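Alpha/beta hydrolase fold protein (Ochrobactrum, PDB 4G9E) hydrolyses N-acyl homoserine lactones, bacterial signalling molecules, as an AHL-lactonase built on the alpha/beta-hydrolase fold. Local coordinates at residues 12-17 with 64-69; 78-83 with 105-110; 99-104 with 247-252; 122-127 with 212-217; 203-208 with 229-234. All coordinates share one frame; numbering follows the deposited sequence.

Contact 1: residues 12-17 with 64-69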
# COMPACT_ATOMS: atom_id res chain seq x y z
N HIS A 12 -9.70 -16.14 -2.03
CA HIS A 12 -9.86 -15.35 -0.82
C HIS A 12 -11.26 -14.76 -0.68
O HIS A 12 -11.63 -14.27 0.38
CB HIS A 12 -8.85 -14.20 -0.82
CG HIS A 12 -7.44 -14.64 -0.58
ND1 HIS A 12 -6.61 -15.08 -1.58
CD2 HIS A 12 -6.73 -14.71 0.57
CE1 HIS A 12 -5.44 -15.40 -1.07
NE2 HIS A 12 -5.48 -15.20 0.24
N GLY A 13 -12.01 -14.79 -1.77
CA GLY A 13 -13.29 -14.11 -1.83
C GLY A 13 -13.41 -13.31 -3.11
O GLY A 13 -12.59 -13.43 -4.02
N ARG A 14 -14.46 -12.50 -3.20
CA ARG A 14 -14.68 -11.71 -4.40
C ARG A 14 -13.96 -10.38 -4.25
O ARG A 14 -14.27 -9.61 -3.35
CB ARG A 14 -16.18 -11.50 -4.62
CG ARG A 14 -16.52 -11.01 -6.02
CD ARG A 14 -18.02 -10.86 -6.21
NE ARG A 14 -18.57 -9.82 -5.34
CZ ARG A 14 -19.42 -10.04 -4.34
NH1 ARG A 14 -19.82 -11.28 -4.08
NH2 ARG A 14 -19.86 -9.03 -3.61
N ILE A 15 -13.00 -10.13 -5.13
CA ILE A 15 -12.17 -8.94 -5.01
C ILE A 15 -12.52 -7.91 -6.07
O ILE A 15 -12.56 -8.20 -7.27
CB ILE A 15 -10.67 -9.29 -5.03
CG1 ILE A 15 -10.31 -10.10 -3.78
CG2 ILE A 15 -9.82 -8.03 -5.12
CD1 ILE A 15 -8.88 -10.56 -3.72
N ALA A 16 -12.80 -6.69 -5.61
CA ALA A 16 -13.11 -5.58 -6.49
C ALA A 16 -11.82 -5.01 -7.09
O ALA A 16 -10.83 -4.85 -6.38
CB ALA A 16 -13.85 -4.51 -5.73
N VAL A 17 -11.86 -4.70 -8.38
CA VAL A 17 -10.69 -4.17 -9.09
C VAL A 17 -11.08 -2.96 -9.93
O VAL A 17 -12.06 -3.00 -10.67
CB VAL A 17 -10.10 -5.24 -10.04
CG1 VAL A 17 -8.88 -4.68 -10.77
CG2 VAL A 17 -9.73 -6.50 -9.28
N LYS A 64 -15.13 -2.53 -1.64
CA LYS A 64 -16.17 -3.25 -2.33
C LYS A 64 -15.87 -4.77 -2.47
O LYS A 64 -16.59 -5.48 -3.08
CB LYS A 64 -16.42 -2.63 -3.72
CG LYS A 64 -16.92 -1.21 -3.58
CD LYS A 64 -17.53 -0.62 -4.80
CE LYS A 64 -17.91 0.81 -4.47
NZ LYS A 64 -19.11 0.89 -3.63
N SER A 65 -14.75 -5.22 -1.92
CA SER A 65 -14.48 -6.65 -1.86
C SER A 65 -15.31 -7.28 -0.76
O SER A 65 -15.75 -6.59 0.15
CB SER A 65 -12.99 -6.89 -1.61
OG SER A 65 -12.25 -6.56 -2.77
N THR A 66 -15.52 -8.58 -0.85
CA THR A 66 -16.19 -9.29 0.23
C THR A 66 -15.23 -9.47 1.39
O THR A 66 -14.01 -9.33 1.23
CB THR A 66 -16.71 -10.69 -0.19
OG1 THR A 66 -15.62 -11.51 -0.62
CG2 THR A 66 -17.73 -10.57 -1.32
N ASP A 67 -15.77 -9.76 2.56
CA ASP A 67 -14.93 -10.24 3.64
C ASP A 67 -14.22 -11.51 3.16
O ASP A 67 -14.66 -12.17 2.22
CB ASP A 67 -15.75 -10.51 4.90
CG ASP A 67 -16.26 -9.23 5.54
OD1 ASP A 67 -15.79 -8.13 5.16
OD2 ASP A 67 -17.12 -9.33 6.44
N ALA A 68 -13.10 -11.84 3.79
CA ALA A 68 -12.35 -13.04 3.43
C ALA A 68 -13.17 -14.30 3.66
O ALA A 68 -13.87 -14.42 4.67
CB ALA A 68 -11.08 -13.10 4.24
N ILE A 69 -13.05 -15.25 2.75
CA ILE A 69 -13.62 -16.58 2.95
C ILE A 69 -13.05 -17.17 4.24
O ILE A 69 -13.77 -17.78 5.03
CB ILE A 69 -13.32 -17.49 1.75
CG1 ILE A 69 -14.15 -17.06 0.54
CG2 ILE A 69 -13.60 -18.95 2.10
CD1 ILE A 69 -13.77 -17.76 -0.75
O HOH W 1 -16.49 -7.73 -4.78
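G13 lies against T66 where strand 13-19, near one edge of the mixed sheet of this alpha/beta-hydrolase fold, passes the loop between strand 52-57 and helix 71-74. The backbone side of the contact is tight. A CB on G13 would collide with T66 OG1 and also jam against the preceding carbonyl oxygen, so glycine suits the place twice over. With chi1 at 61°, the T66 hydroxyl stands between its own backbone N and carbonyl carbon, where OG1 accepts R14 N at 3.0 Å while donating to D67 O. T66 N in turn reaches R14 O at 3.0 Å. Next to this pair, S65 OG accepts A16 N at 2.9 Å and also bonds D58 O, so two bonds grip the hydroxyl. I69 N closes the other end, meeting H12 O at 2.9 Å from above the carbonyl plane.

The outer side is looser. The R14 chain bends at chi3 and lays one face of its guanidinium over T66 CG2, while NE forms a salt bridge with E7. Of the K64 side chain it is CB that touches A16 CB, before the rest leads away. A water bonds R14 NE and R14 O only weakly but donates to K64 O at 2.8 Å.

Contact 2: residues 78-83 with 105-110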
# COMPACT_ATOMS: atom_id res chain seq x y z
N GLU A 78 1.26 -11.15 4.76
CA GLU A 78 1.60 -12.21 3.81
C GLU A 78 0.35 -12.78 3.12
O GLU A 78 0.41 -13.12 1.94
CB GLU A 78 2.44 -13.30 4.49
CG GLU A 78 1.75 -14.07 5.61
CD GLU A 78 1.89 -13.46 7.00
OE1 GLU A 78 2.09 -12.23 7.14
OE2 GLU A 78 1.78 -14.23 7.97
N GLY A 79 -0.77 -12.87 3.83
CA GLY A 79 -2.01 -13.33 3.23
C GLY A 79 -2.53 -12.38 2.17
O GLY A 79 -3.01 -12.81 1.11
N TYR A 80 -2.47 -11.08 2.46
CA TYR A 80 -2.84 -10.08 1.47
C TYR A 80 -1.90 -10.13 0.26
O TYR A 80 -2.33 -9.94 -0.87
CB TYR A 80 -2.77 -8.69 2.09
CG TYR A 80 -3.83 -8.35 3.12
CD1 TYR A 80 -5.19 -8.57 2.88
CD2 TYR A 80 -3.47 -7.75 4.32
CE1 TYR A 80 -6.15 -8.21 3.83
CE2 TYR A 80 -4.41 -7.40 5.27
CZ TYR A 80 -5.75 -7.62 5.01
OH TYR A 80 -6.68 -7.25 5.95
N ALA A 81 -0.62 -10.39 0.51
CA ALA A 81 0.33 -10.52 -0.59
C ALA A 81 -0.03 -11.72 -1.46
O ALA A 81 0.06 -11.64 -2.69
CB ALA A 81 1.75 -10.63 -0.07
N ASP A 82 -0.43 -12.83 -0.84
CA ASP A 82 -0.91 -13.97 -1.60
C ASP A 82 -2.12 -13.57 -2.44
O ASP A 82 -2.19 -13.87 -3.63
CB ASP A 82 -1.28 -15.14 -0.68
CG ASP A 82 -0.07 -15.95 -0.26
OD1 ASP A 82 0.84 -16.11 -1.09
OD2 ASP A 82 -0.03 -16.42 0.89
N ALA A 83 -3.07 -12.88 -1.81
CA ALA A 83 -4.28 -12.47 -2.52
C ALA A 83 -3.97 -11.58 -3.72
O ALA A 83 -4.52 -11.76 -4.81
CB ALA A 83 -5.26 -11.78 -1.57
N GLY A 105 2.18 -1.03 1.55
CA GLY A 105 3.63 -1.11 1.41
C GLY A 105 4.19 -2.37 2.05
O GLY A 105 5.07 -3.01 1.49
N HIS A 106 3.71 -2.70 3.25
CA HIS A 106 4.12 -3.94 3.90
C HIS A 106 3.73 -5.16 3.05
O HIS A 106 4.48 -6.12 2.93
CB HIS A 106 3.50 -4.04 5.30
CG HIS A 106 3.94 -2.96 6.23
ND1 HIS A 106 5.17 -2.95 6.85
CD2 HIS A 106 3.30 -1.83 6.64
CE1 HIS A 106 5.27 -1.86 7.60
NE2 HIS A 106 4.15 -1.17 7.49
N ILE A 107 2.53 -5.11 2.48
CA ILE A 107 2.06 -6.14 1.56
C ILE A 107 2.99 -6.23 0.35
O ILE A 107 3.40 -7.32 -0.06
CB ILE A 107 0.60 -5.89 1.14
CG1 ILE A 107 -0.32 -5.98 2.36
CG2 ILE A 107 0.18 -6.84 0.02
CD1 ILE A 107 -1.71 -5.45 2.12
N GLY A 108 3.34 -5.08 -0.22
CA GLY A 108 4.26 -5.05 -1.35
C GLY A 108 5.60 -5.70 -1.04
O GLY A 108 6.17 -6.41 -1.87
N ILE A 109 6.11 -5.46 0.16
CA ILE A 109 7.36 -6.09 0.59
C ILE A 109 7.20 -7.62 0.62
O ILE A 109 8.08 -8.36 0.16
CB ILE A 109 7.83 -5.53 1.96
CG1 ILE A 109 8.19 -4.05 1.84
CG2 ILE A 109 9.01 -6.35 2.50
CD1 ILE A 109 8.41 -3.37 3.19
N GLU A 110 6.09 -8.10 1.17
CA GLU A 110 5.83 -9.54 1.16
C GLU A 110 5.58 -10.08 -0.25
O GLU A 110 5.75 -11.27 -0.49
CB GLU A 110 4.69 -9.89 2.13
CG GLU A 110 4.94 -9.48 3.59
CD GLU A 110 6.10 -10.21 4.25
OE1 GLU A 110 6.47 -11.31 3.79
OE2 GLU A 110 6.65 -9.67 5.23
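I107 meets Y80 because its first two torsions carry its longer branch across to the neighbouring helix: CG1 stands anti to the carbonyl carbon (chi1 -64°), and the chain then runs on extended (chi2 167°) to set CD1 at 3.4 Å from Y80 CB. The same methyl also reaches Y80 CD2, 3.6 Å away, at an oblique approach to the ring. Y80 leaves its helix toward I107, but its phenol end leads away to other neighbours, among them H62 and L103, so the CB and the near side of the ring do the touching.

The shorter branch works separately. I107 CG2 lies 3.7 Å from A81 N, packed on the backbone of helix 77-91, and A81 CB faces both I107 O and E110 CB, 3.7 Å from the latter. An alanine in place of I107 would lose both branches and would probably leave a gap beside Y80 CB and the A81 backbone, with the tyrosine ring freer to shift. E110 contributes its aliphatic root here, while its carboxylate is satisfied by Q200 and the backbone N of G198.

The small A81 permits the close approach. With a methyl as the whole side chain of A81, its CA comes within 5.2 Å of I107 CA, and the short helical axes pass 8.0 Å apart at a crossing angle of -70°. Such a steeply crossed pair illustrates how the alpha/beta-hydrolase fold joins a helix flanking its sheet, here 77-91, to the helix that follows the nucleophile elbow, here 103-111.

Contact 3: residues 99-104 with 247-252. With C4L (N-butanoyl-L-homoserine), chain C.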
# COMPACT_ATOMS: atom_id res chain seq x y z
N PHE A 99 3.00 0.00 -6.19
CA PHE A 99 2.99 1.07 -5.20
C PHE A 99 2.16 0.59 -4.02
O PHE A 99 1.00 0.22 -4.18
CB PHE A 99 2.36 2.36 -5.76
CG PHE A 99 2.08 3.37 -4.69
CD1 PHE A 99 3.12 4.06 -4.11
CD2 PHE A 99 0.80 3.55 -4.20
CE1 PHE A 99 2.89 4.96 -3.09
CE2 PHE A 99 0.55 4.45 -3.17
CZ PHE A 99 1.60 5.16 -2.62
N GLY A 100 2.75 0.61 -2.82
CA GLY A 100 2.03 0.21 -1.63
C GLY A 100 1.95 1.34 -0.63
O GLY A 100 2.97 1.90 -0.24
N TRP A 101 0.72 1.64 -0.21
CA TRP A 101 0.46 2.68 0.77
C TRP A 101 0.27 2.05 2.15
O TRP A 101 -0.75 1.39 2.40
CB TRP A 101 -0.79 3.47 0.38
CG TRP A 101 -1.17 4.49 1.40
CD1 TRP A 101 -0.32 5.28 2.13
CD2 TRP A 101 -2.50 4.82 1.82
NE1 TRP A 101 -1.06 6.07 2.99
CE2 TRP A 101 -2.39 5.82 2.81
CE3 TRP A 101 -3.76 4.38 1.43
CZ2 TRP A 101 -3.51 6.38 3.43
CZ3 TRP A 101 -4.87 4.94 2.05
CH2 TRP A 101 -4.74 5.92 3.04
N SER A 102 1.25 2.26 3.02
CA SER A 102 1.17 1.94 4.43
C SER A 102 1.03 0.43 4.61
O SER A 102 1.96 -0.28 4.26
CB SER A 102 0.09 2.77 5.12
OG SER A 102 0.32 2.77 6.52
N LEU A 103 -0.08 -0.09 5.12
CA LEU A 103 -0.28 -1.54 5.09
C LEU A 103 0.03 -2.09 3.70
O LEU A 103 0.65 -3.14 3.56
CB LEU A 103 -1.72 -1.88 5.49
CG LEU A 103 -2.17 -3.33 5.27
CD1 LEU A 103 -1.34 -4.30 6.11
CD2 LEU A 103 -3.65 -3.48 5.59
N GLY A 104 -0.39 -1.38 2.66
CA GLY A 104 -0.11 -1.80 1.30
C GLY A 104 1.37 -1.89 0.95
O GLY A 104 1.77 -2.73 0.13
N GLY A 247 1.16 14.50 4.91
CA GLY A 247 1.33 13.56 6.00
C GLY A 247 1.37 12.13 5.52
O GLY A 247 2.28 11.73 4.78
N HIS A 248 0.39 11.34 5.93
CA HIS A 248 0.38 9.91 5.66
C HIS A 248 -0.02 9.56 4.22
O HIS A 248 0.25 8.44 3.79
CB HIS A 248 -0.60 9.23 6.61
CG HIS A 248 -0.46 7.73 6.67
ND1 HIS A 248 0.74 7.09 6.88
CD2 HIS A 248 -1.40 6.76 6.62
CE1 HIS A 248 0.54 5.78 6.94
NE2 HIS A 248 -0.75 5.56 6.79
N ALA A 249 -0.66 10.47 3.51
CA ALA A 249 -1.25 10.14 2.22
C ALA A 249 -0.89 11.17 1.15
O ALA A 249 -1.77 11.83 0.58
CB ALA A 249 -2.76 10.02 2.33
N PRO A 250 0.41 11.32 0.86
CA PRO A 250 0.81 12.39 -0.07
C PRO A 250 0.22 12.26 -1.47
O PRO A 250 0.12 13.26 -2.17
CB PRO A 250 2.34 12.28 -0.10
CG PRO A 250 2.64 10.88 0.41
CD PRO A 250 1.57 10.62 1.43
N PHE A 251 -0.15 11.04 -1.88
CA PHE A 251 -0.76 10.83 -3.19
C PHE A 251 -2.09 11.55 -3.34
O PHE A 251 -2.52 11.82 -4.46
CB PHE A 251 -0.92 9.33 -3.45
CG PHE A 251 -1.76 8.65 -2.42
CD1 PHE A 251 -3.14 8.64 -2.55
CD2 PHE A 251 -1.19 8.07 -1.29
CE1 PHE A 251 -3.94 8.07 -1.59
CE2 PHE A 251 -1.99 7.50 -0.31
CZ PHE A 251 -3.37 7.50 -0.47
N ARG A 252 -2.76 11.88 -2.23
CA ARG A 252 -3.99 12.68 -2.29
C ARG A 252 -3.82 14.08 -1.68
O ARG A 252 -4.52 15.01 -2.07
CB ARG A 252 -5.18 11.95 -1.66
CG ARG A 252 -5.08 11.71 -0.16
CD ARG A 252 -6.22 10.82 0.39
NE ARG A 252 -7.53 11.36 0.05
CZ ARG A 252 -8.13 12.35 0.70
NH1 ARG A 252 -7.55 12.88 1.77
NH2 ARG A 252 -9.31 12.81 0.28
O1 C4L C . -2.43 3.34 7.07
C4 C4L C . -2.09 2.17 7.34
O2 C4L C . -2.18 1.22 6.53
C3 C4L C . -1.58 1.85 8.73
C2 C4L C . -0.96 3.09 9.39
C1 C4L C . -0.87 2.96 10.90
O3 C4L C . -2.19 3.05 11.47
N1 C4L C . -0.56 0.80 8.72
C5 C4L C . -0.82 -0.45 9.13
O4 C4L C . -1.90 -0.80 9.57
C6 C4L C . 0.32 -1.44 9.06
C7 C4L C . 0.42 -2.18 10.39
C8 C4L C . 0.79 -1.27 11.55
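F99 CZ touches F251 CD2 at 4.2 Å, just before strand 97-101 enters a turn that fits the nucleophile elbow of alpha/beta hydrolases, the GxSxG sequence G100 to G104. The turn needs its glycines: a CB on G100 would strike G104 O, and one on G104 would press on W101 N. In W101, between them, CG anti to the backbone N (chi1 176°) carries the indole toward the second segment. F251 points the edge of its ring at one indole face, an edge-to-face pair with planes at 73° and F251 CE2 3.5 Å from W101 CD2. The indole NE1 donates to H248 O at 2.8 Å, from above the carbonyl plane, and also lies over one face of the H248 imidazole. A leucine in place of W101 would remove ring and N-H together and would probably leave H248 O without this donor and the loop carrying the histidine freer to move.

S102 holds a strained positive phi. Its OG bonds G125 O, lies 3.0 Å from H248 NE2 and stands 2.6 Å from C4, the carboxylate carbon of the bound N-butanoyl-homoserine. With E219 bonded to H248 ND1, this is consistent with a Ser-His-Glu triad. H248 NE2 donates to ligand O1 at 2.8 Å. The other carboxylate oxygen, O2, takes the backbone N-H of L103 at 2.8 Å and 165°.

Contact 4: residues 122-127 with 212-217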
# COMPACT_ATOMS: atom_id res chain seq x y z
N MET A 122 7.38 0.90 -4.84
CA MET A 122 7.41 2.17 -4.11
C MET A 122 6.56 2.02 -2.86
O MET A 122 5.43 1.53 -2.94
CB MET A 122 6.88 3.33 -4.96
CG MET A 122 6.84 4.66 -4.19
SD MET A 122 6.27 6.07 -5.16
CE MET A 122 7.71 6.34 -6.18
N ILE A 123 7.11 2.43 -1.72
CA ILE A 123 6.41 2.35 -0.44
C ILE A 123 6.28 3.73 0.20
O ILE A 123 7.26 4.49 0.29
CB ILE A 123 7.06 1.33 0.52
CG1 ILE A 123 8.53 1.66 0.80
CG2 ILE A 123 6.92 -0.09 -0.04
CD1 ILE A 123 9.18 0.78 1.86
N THR A 124 5.06 4.04 0.61
CA THR A 124 4.71 5.32 1.20
C THR A 124 3.93 5.04 2.47
O THR A 124 2.95 4.29 2.45
CB THR A 124 3.83 6.12 0.23
OG1 THR A 124 4.63 6.54 -0.89
CG2 THR A 124 3.20 7.35 0.90
N GLY A 125 4.35 5.63 3.58
CA GLY A 125 3.70 5.38 4.85
C GLY A 125 4.08 4.05 5.48
O GLY A 125 3.36 3.55 6.33
N THR A 126 5.23 3.51 5.09
CA THR A 126 5.66 2.16 5.43
C THR A 126 7.11 2.15 5.90
O THR A 126 8.01 2.36 5.09
CB THR A 126 5.59 1.27 4.19
OG1 THR A 126 4.27 1.30 3.63
CG2 THR A 126 5.98 -0.17 4.50
N PRO A 127 7.34 1.86 7.19
CA PRO A 127 8.71 1.61 7.64
C PRO A 127 8.98 0.10 7.59
O PRO A 127 8.29 -0.66 8.27
CB PRO A 127 8.68 2.09 9.09
CG PRO A 127 7.27 1.83 9.54
CD PRO A 127 6.38 1.85 8.31
N ALA A 212 11.58 2.35 -4.06
CA ALA A 212 11.46 3.79 -3.85
C ALA A 212 10.72 4.03 -2.56
O ALA A 212 9.78 3.32 -2.22
CB ALA A 212 10.70 4.42 -5.00
N VAL A 213 11.14 5.07 -1.85
CA VAL A 213 10.56 5.41 -0.56
C VAL A 213 10.17 6.89 -0.62
O VAL A 213 11.03 7.75 -0.82
CB VAL A 213 11.56 5.18 0.59
CG1 VAL A 213 10.95 5.57 1.93
CG2 VAL A 213 12.01 3.72 0.62
N VAL A 214 8.88 7.17 -0.47
CA VAL A 214 8.36 8.54 -0.57
C VAL A 214 7.36 8.75 0.56
O VAL A 214 6.40 7.98 0.70
CB VAL A 214 7.64 8.76 -1.92
CG1 VAL A 214 7.03 10.16 -1.97
CG2 VAL A 214 8.59 8.53 -3.09
N ASN A 215 7.58 9.78 1.37
CA ASN A 215 6.71 10.06 2.52
C ASN A 215 6.41 11.53 2.66
O ASN A 215 7.19 12.38 2.22
CB ASN A 215 7.34 9.59 3.82
CG ASN A 215 7.24 8.10 3.98
OD1 ASN A 215 6.16 7.58 4.29
ND2 ASN A 215 8.33 7.39 3.76
N GLY A 216 5.29 11.84 3.31
CA GLY A 216 5.01 13.20 3.72
C GLY A 216 5.83 13.60 4.93
O GLY A 216 6.01 12.81 5.87
N ARG A 217 6.33 14.83 4.94
CA ARG A 217 7.17 15.32 6.03
C ARG A 217 6.46 15.28 7.37
O ARG A 217 7.08 15.06 8.41
CB ARG A 217 7.64 16.75 5.73
CG ARG A 217 8.47 17.37 6.84
CD ARG A 217 9.22 18.62 6.36
NE ARG A 217 10.26 18.28 5.39
CZ ARG A 217 11.43 17.74 5.72
NH1 ARG A 217 11.72 17.48 6.99
NH2 ARG A 217 12.31 17.45 4.77
O HOH W 2 7.48 4.49 3.28
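The flat carboxamide of N215 works through its two polar ends. OD1 accepts G125 N at 2.8 Å, with the donor tilted 28° from the carbonyl plane, and ND2 donates a hydrogen bond to a water 3.1 Å away. That water also accepts T126 N at 3.0 Å, so amide and water together hold the turn that follows strand 120-124. Beside it, the T124 hydroxyl, set anti to its own carbonyl carbon (chi1 -70°), meets the next strand: T124 OG1 donates to V214 O at 2.8 Å, tilted 23° from the V214 carbonyl plane.

Farther back the two segments are neighbouring parallel strands in the central sheet of the alpha/beta-hydrolase fold. I123 is the residue that bonds both ways, its N giving to A212 O at 2.9 Å and its O accepting V214 N. On one face of this sheet M122, bent at chi3, turns CE onto A212 CB at 3.7 Å and V214 CG2 at 3.9 Å, and M122 also packs against L262 and F265 of helix 255-270. On the face of I123 and V213 the two side chains lie side by side, pointing the same way, with I123 CG1 4.0 Å from V213 CG2 and V227 of helix 224-227 against V213.

Contact 5: residues 203-208 with 229-234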
# COMPACT_ATOMS: atom_id res chain seq x y z
N ILE A 203 14.23 -8.53 4.12
CA ILE A 203 13.76 -8.59 2.74
C ILE A 203 14.19 -7.35 1.96
O ILE A 203 14.72 -7.48 0.85
CB ILE A 203 12.24 -8.75 2.66
CG1 ILE A 203 11.84 -10.16 3.09
CG2 ILE A 203 11.74 -8.49 1.24
CD1 ILE A 203 10.37 -10.31 3.40
N VAL A 204 13.98 -6.16 2.51
CA VAL A 204 14.32 -4.96 1.73
C VAL A 204 15.83 -4.76 1.61
O VAL A 204 16.29 -4.23 0.61
CB VAL A 204 13.61 -3.67 2.22
CG1 VAL A 204 12.09 -3.84 2.19
CG2 VAL A 204 14.12 -3.20 3.57
N ALA A 205 16.59 -5.22 2.61
CA ALA A 205 18.04 -5.12 2.57
C ALA A 205 18.63 -5.97 1.45
O ALA A 205 19.63 -5.60 0.83
CB ALA A 205 18.65 -5.52 3.91
N GLU A 206 17.99 -7.11 1.19
CA GLU A 206 18.53 -8.11 0.28
C GLU A 206 17.89 -8.07 -1.11
O GLU A 206 18.41 -8.66 -2.05
CB GLU A 206 18.39 -9.49 0.93
CG GLU A 206 19.22 -9.60 2.21
CD GLU A 206 18.84 -10.76 3.12
OE1 GLU A 206 18.11 -11.68 2.69
OE2 GLU A 206 19.28 -10.74 4.29
N ALA A 207 16.78 -7.34 -1.24
CA ALA A 207 16.07 -7.27 -2.51
C ALA A 207 16.86 -6.50 -3.56
O ALA A 207 17.40 -5.43 -3.28
CB ALA A 207 14.70 -6.63 -2.29
N GLN A 208 16.90 -7.05 -4.76
CA GLN A 208 17.67 -6.44 -5.86
C GLN A 208 16.85 -5.43 -6.68
O GLN A 208 17.41 -4.57 -7.37
CB GLN A 208 18.21 -7.52 -6.80
CG GLN A 208 19.02 -8.57 -6.08
CD GLN A 208 20.20 -7.92 -5.53
OE1 GLN A 208 20.25 -7.50 -4.38
NE2 GLN A 208 21.14 -7.70 -6.39
N LYS A 229 17.21 5.49 7.78
CA LYS A 229 18.34 4.67 8.21
C LYS A 229 18.20 3.20 7.80
O LYS A 229 19.12 2.41 8.00
CB LYS A 229 18.53 4.78 9.72
CG LYS A 229 18.98 6.16 10.19
CD LYS A 229 19.06 6.24 11.71
CE LYS A 229 19.50 7.63 12.16
NZ LYS A 229 20.87 7.96 11.68
N VAL A 230 17.06 2.85 7.22
CA VAL A 230 16.84 1.48 6.79
C VAL A 230 17.74 1.14 5.60
O VAL A 230 17.89 1.94 4.68
CB VAL A 230 15.36 1.25 6.41
CG1 VAL A 230 15.17 -0.10 5.73
CG2 VAL A 230 14.47 1.37 7.64
N LYS A 231 18.33 -0.05 5.64
CA LYS A 231 19.16 -0.52 4.53
C LYS A 231 18.31 -1.14 3.44
O LYS A 231 17.53 -2.07 3.69
CB LYS A 231 20.20 -1.54 5.01
CG LYS A 231 21.11 -2.01 3.88
CD LYS A 231 21.76 -3.35 4.19
CE LYS A 231 22.55 -3.85 2.99
NZ LYS A 231 21.69 -3.95 1.77
N PHE A 232 18.45 -0.63 2.22
CA PHE A 232 17.78 -1.19 1.06
C PHE A 232 18.82 -1.73 0.08
O PHE A 232 19.87 -1.11 -0.11
CB PHE A 232 16.94 -0.13 0.34
CG PHE A 232 15.77 0.37 1.15
CD1 PHE A 232 15.92 1.44 2.01
CD2 PHE A 232 14.53 -0.23 1.04
CE1 PHE A 232 14.85 1.90 2.75
CE2 PHE A 232 13.45 0.22 1.77
CZ PHE A 232 13.61 1.29 2.63
N GLY A 233 18.52 -2.85 -0.56
CA GLY A 233 19.42 -3.41 -1.55
C GLY A 233 19.65 -2.47 -2.73
O GLY A 233 20.76 -2.39 -3.25
N ASN A 234 18.61 -1.77 -3.15
CA ASN A 234 18.64 -0.94 -4.34
C ASN A 234 17.66 0.21 -4.17
O ASN A 234 16.55 0.19 -4.71
CB ASN A 234 18.28 -1.80 -5.55
CG ASN A 234 18.36 -1.04 -6.85
OD1 ASN A 234 18.85 0.09 -6.91
ND2 ASN A 234 17.88 -1.67 -7.92
O HOH W 3 16.00 -2.93 -3.02
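V230 opens the contact, its CG1 resting 3.9 Å from V204 CG2, the two side chains crossing at about a right angle. The meeting place is the end of helix 200-206, met by the loop that leads from helix 224-227 toward strand 241-243. K231 follows on the exposed side. In the conformer described, its chain runs extended past A205, CD lying 3.8 Å from A205 CB, and then bends at its last torsion (chi4 -56°) to bring NZ to A205 O at 2.8 Å.

F232 turns the other way, toward the interior. Its ring atom CD2 packs obliquely on V204 CB at 3.8 Å, and the rest of the ring continues to I211 and V213, which tie the loop to strand 211-216. G233 then brings the backbones together: its N donates to V204 O at 2.9 Å in the carbonyl plane, and its CA lies 3.3 Å from A207 O. A CB on this residue would run into that same oxygen, so the close approach depends on glycine. N234 finishes the segment by directing ND2 to Q208 O at 3.0 Å, with Q208 O lying in the plane of the N234 amide, while a water donates to A207 O at 2.9 Å and weakly accepts N234 N.

Carbonyl oxygens at the end of a helix have no following turn to supply N-H groups; here G233 N and K231 NZ serve two of them, and N234 ND2 serves Q208 O just beyond. In the conformer described, the K231 charge would probably suit the helix C-terminus, though a second conformer makes that bond less certain.

In the fold
The five contacts follow the sheet and its flanking helices outward from the ligand site. Contact 3 holds the bound N-butanoyl-homoserine, and contact 4 lies beside it, centres 7 Å apart; S102 N, just past strand 97-101, lies 2.7 Å from T124 O of the adjoining strand, a probable hydrogen bond. Contact 2 shares helix 103-111, which leaves the serine turn, with contact 3; it meets contact 3 through Y80 and L103, contact 4 through G105 and T126, and its H106 belongs to the ligand pocket. Contact 5 touches contact 4, V213 CG2 on F232 CZ at 3.5 Å, and contact 2 through I109 and V204. Contact 1 is peripheral, its centre about 21 Å from that of contact 3, yet H12 packs on A83 of contact 2.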